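Local coordinates for peptide ABC transporter permease (Staphylococcus hominis, PDB 6EXS), which probably takes up peptides across the membrane as a POT-family transporter, including thioalcohol-conjugated peptides that are malodour precursors in the human axilla, at residues 337-342 and 405-410. Sequence-based numbering, arbitrary orientation.
With C3H (2-[[(2~{R})-2-azanyl-3-[(3~{S})-3-methyl-1-oxidanyl-hexan-3-yl]sulfanyl-propanoyl]amino]ethanoic acid), chain O.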
loop_
_atom_site.group_PDB
_atom_site.type_symbol
_atom_site.label_atom_id
_atom_site.label_comp_id
_atom_site.label_asym_id
_atom_site.label_seq_id
_atom_site.Cartn_x
_atom_site.Cartn_y
_atom_site.Cartn_z
ATOM N N SER A 337 -13.344 -4.955 0.287
ATOM C CA SER A 337 -13.723 -4.975 1.694
ATOM C C SER A 337 -13.393 -6.317 2.367
ATOM O O SER A 337 -13.365 -6.369 3.605
ATOM C CB SER A 337 -15.219 -4.674 1.843
ATOM O OG SER A 337 -15.537 -3.323 1.539
ATOM N N ILE A 338 -13.130 -7.391 1.567
ATOM C CA ILE A 338 -12.857 -8.741 2.088
ATOM C C ILE A 338 -11.601 -8.775 2.991
ATOM O O ILE A 338 -11.699 -9.169 4.153
ATOM C CB ILE A 338 -12.827 -9.844 0.987
ATOM C CG1 ILE A 338 -14.169 -9.894 0.203
ATOM C CG2 ILE A 338 -12.503 -11.224 1.616
ATOM C CD1 ILE A 338 -14.163 -10.708 -1.054
ATOM N N ASN A 339 -10.445 -8.389 2.445
ATOM C CA ASN A 339 -9.155 -8.347 3.128
ATOM C C ASN A 339 -9.177 -7.465 4.416
ATOM O O ASN A 339 -8.795 -7.992 5.457
ATOM C CB ASN A 339 -8.064 -7.934 2.140
ATOM C CG ASN A 339 -6.674 -7.881 2.664
ATOM O OD1 ASN A 339 -6.305 -6.919 3.320
ATOM N ND2 ASN A 339 -5.847 -8.850 2.279
ATOM N N PRO A 340 -9.660 -6.185 4.401
ATOM C CA PRO A 340 -9.725 -5.412 5.660
ATOM C C PRO A 340 -10.667 -6.000 6.718
ATOM O O PRO A 340 -10.368 -5.875 7.906
ATOM C CB PRO A 340 -10.173 -4.017 5.214
ATOM C CG PRO A 340 -10.047 -3.999 3.730
ATOM C CD PRO A 340 -10.165 -5.390 3.261
ATOM N N LEU A 341 -11.785 -6.653 6.309
ATOM C CA LEU A 341 -12.708 -7.296 7.257
ATOM C C LEU A 341 -12.015 -8.447 8.004
ATOM O O LEU A 341 -12.109 -8.516 9.235
ATOM C CB LEU A 341 -13.987 -7.806 6.567
ATOM C CG LEU A 341 -14.981 -8.589 7.454
ATOM C CD1 LEU A 341 -15.640 -7.685 8.485
ATOM C CD2 LEU A 341 -16.029 -9.290 6.620
ATOM N N PHE A 342 -11.310 -9.329 7.269
ATOM C CA PHE A 342 -10.594 -10.469 7.859
ATOM C C PHE A 342 -9.416 -10.042 8.728
ATOM O O PHE A 342 -9.146 -10.701 9.730
ATOM C CB PHE A 342 -10.184 -11.484 6.789
ATOM C CG PHE A 342 -11.308 -12.436 6.454
ATOM C CD1 PHE A 342 -12.399 -12.013 5.697
ATOM C CD2 PHE A 342 -11.295 -13.744 6.921
ATOM C CE1 PHE A 342 -13.460 -12.879 5.424
ATOM C CE2 PHE A 342 -12.353 -14.617 6.635
ATOM C CZ PHE A 342 -13.429 -14.178 5.892
ATOM N N ILE A 405 -8.094 -16.887 1.358
ATOM C CA ILE A 405 -6.830 -17.630 1.490
ATOM C C ILE A 405 -5.641 -16.657 1.514
ATOM O O ILE A 405 -4.742 -16.797 2.347
ATOM C CB ILE A 405 -6.684 -18.774 0.445
ATOM C CG1 ILE A 405 -7.823 -19.818 0.602
ATOM C CG2 ILE A 405 -5.290 -19.453 0.537
ATOM C CD1 ILE A 405 -8.115 -20.645 -0.671
ATOM N N CYS A 406 -5.684 -15.633 0.653
ATOM C CA CYS A 406 -4.640 -14.613 0.571
ATOM C C CYS A 406 -4.499 -13.767 1.848
ATOM O O CYS A 406 -3.373 -13.501 2.282
ATOM C CB CYS A 406 -4.829 -13.736 -0.658
ATOM S SG CYS A 406 -3.311 -12.926 -1.202
ATOM N N VAL A 407 -5.634 -13.334 2.432
ATOM C CA VAL A 407 -5.627 -12.524 3.651
ATOM C C VAL A 407 -5.156 -13.367 4.867
ATOM O O VAL A 407 -4.440 -12.828 5.704
ATOM C CB VAL A 407 -6.946 -11.746 3.897
ATOM C CG1 VAL A 407 -8.139 -12.675 4.105
ATOM C CG2 VAL A 407 -6.803 -10.763 5.057
ATOM N N ILE A 408 -5.477 -14.689 4.914
ATOM C CA ILE A 408 -4.990 -15.591 5.974
ATOM C C ILE A 408 -3.442 -15.624 5.924
ATOM O O ILE A 408 -2.795 -15.652 6.977
ATOM C CB ILE A 408 -5.653 -17.007 5.946
ATOM C CG1 ILE A 408 -7.138 -16.929 6.356
ATOM C CG2 ILE A 408 -4.897 -18.000 6.857
ATOM C CD1 ILE A 408 -7.957 -18.126 5.936
ATOM N N GLY A 409 -2.892 -15.556 4.708
ATOM C CA GLY A 409 -1.461 -15.469 4.454
ATOM C C GLY A 409 -0.877 -14.140 4.906
ATOM O O GLY A 409 0.237 -14.103 5.436
ATOM N N GLU A 410 -1.641 -13.038 4.742
ATOM C CA GLU A 410 -1.234 -11.689 5.166
ATOM C C GLU A 410 -1.091 -11.591 6.692
ATOM O O GLU A 410 -0.205 -10.887 7.180
ATOM C CB GLU A 410 -2.220 -10.625 4.656
ATOM C CG GLU A 410 -1.611 -9.240 4.598
ATOM C CD GLU A 410 -2.507 -8.156 4.043
ATOM O OE1 GLU A 410 -3.114 -8.366 2.969
ATOM O OE2 GLU A 410 -2.531 -7.057 4.640
HETATM O O2 C3H O . -4.683 -1.117 3.768
HETATM C C11 C3H O . -5.086 -2.125 4.229
HETATM O O3 C3H O . -4.463 -2.794 5.135
HETATM C C10 C3H O . -6.344 -2.823 3.802
HETATM N N1 C3H O . -6.695 -2.574 2.425
HETATM C C9 C3H O . -6.198 -3.304 1.441
HETATM O O1 C3H O . -5.005 -3.541 1.322
HETATM C C8 C3H O . -7.143 -3.880 0.439
HETATM N N C3H O . -8.426 -3.198 0.544
HETATM C C7 C3H O . -6.616 -3.684 -0.983
HETATM S S C3H O . -5.851 -5.112 -1.796
HETATM C C3 C3H O . -7.104 -6.462 -2.133
HETATM C C4 C3H O . -8.056 -5.905 -3.160
HETATM C C5 C3H O . -7.731 -6.849 -0.787
HETATM C C6 C3H O . -8.928 -7.772 -0.821
HETATM O O C3H O . -10.067 -7.180 -0.289
HETATM C C2 C3H O . -6.426 -7.709 -2.693
HETATM C C1 C3H O . -6.544 -8.959 -1.837
HETATM C C C3H O . -5.858 -10.134 -2.479
HETATM O O HOH W 1 -4.252 -5.276 3.484
#
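N339 and E410 both carry CG anti to their backbone nitrogens, N339 at chi1 -178°, and this sends the amide and the carboxylate across the gap to meet each other. E410 then runs on extended through chi2, so its acid group reaches the N339 amide. There N339 ND2 donates to E410 OE1 at 2.9 Å. The bond is nearly straight, 169° at the hydrogen, and OE1 lies close to the amide plane; the donor meets OE1 from above the carboxylate plane, and the two planar groups are tilted 36° apart. A water bridges the other ends, 2.6 Å from N339 OD1 and 2.7 Å from E410 OE2.

V407 packs beside this polar pair. Its CG2 lies 3.4 Å from the carbonyl oxygen N339 O, and its CB packs against N339 ND2. The second methyl, V407 CG1, turns to F342 and touches CB at 3.6 Å, while the ring stands obliquely to it. The apolar part of the contact thus centres on V407.

Helices 338-357 and 396-418 belong to the C-terminal half of this major facilitator superfamily transporter, and here they form wall of the peptide pocket; E410 also touches W299 and Q302 of helix 279-302. The bound thioalcohol peptide lies against segment 337-342. Its hydroxyl oxygen O accepts the backbone N-H of N339 at 3.0 Å, and the ligand is also hydrogen-bonded to F335 O and Q336 O. P340 CG packs near the ligand amine, and C406 SG lies 4.0 Å from the terminal carbon C of its alkyl chain. N339 therefore serves two partners, its main chain holding the ligand alcohol and its side chain fixing one carboxylate oxygen of E410, which links ligand and glutamate through a single asparagine.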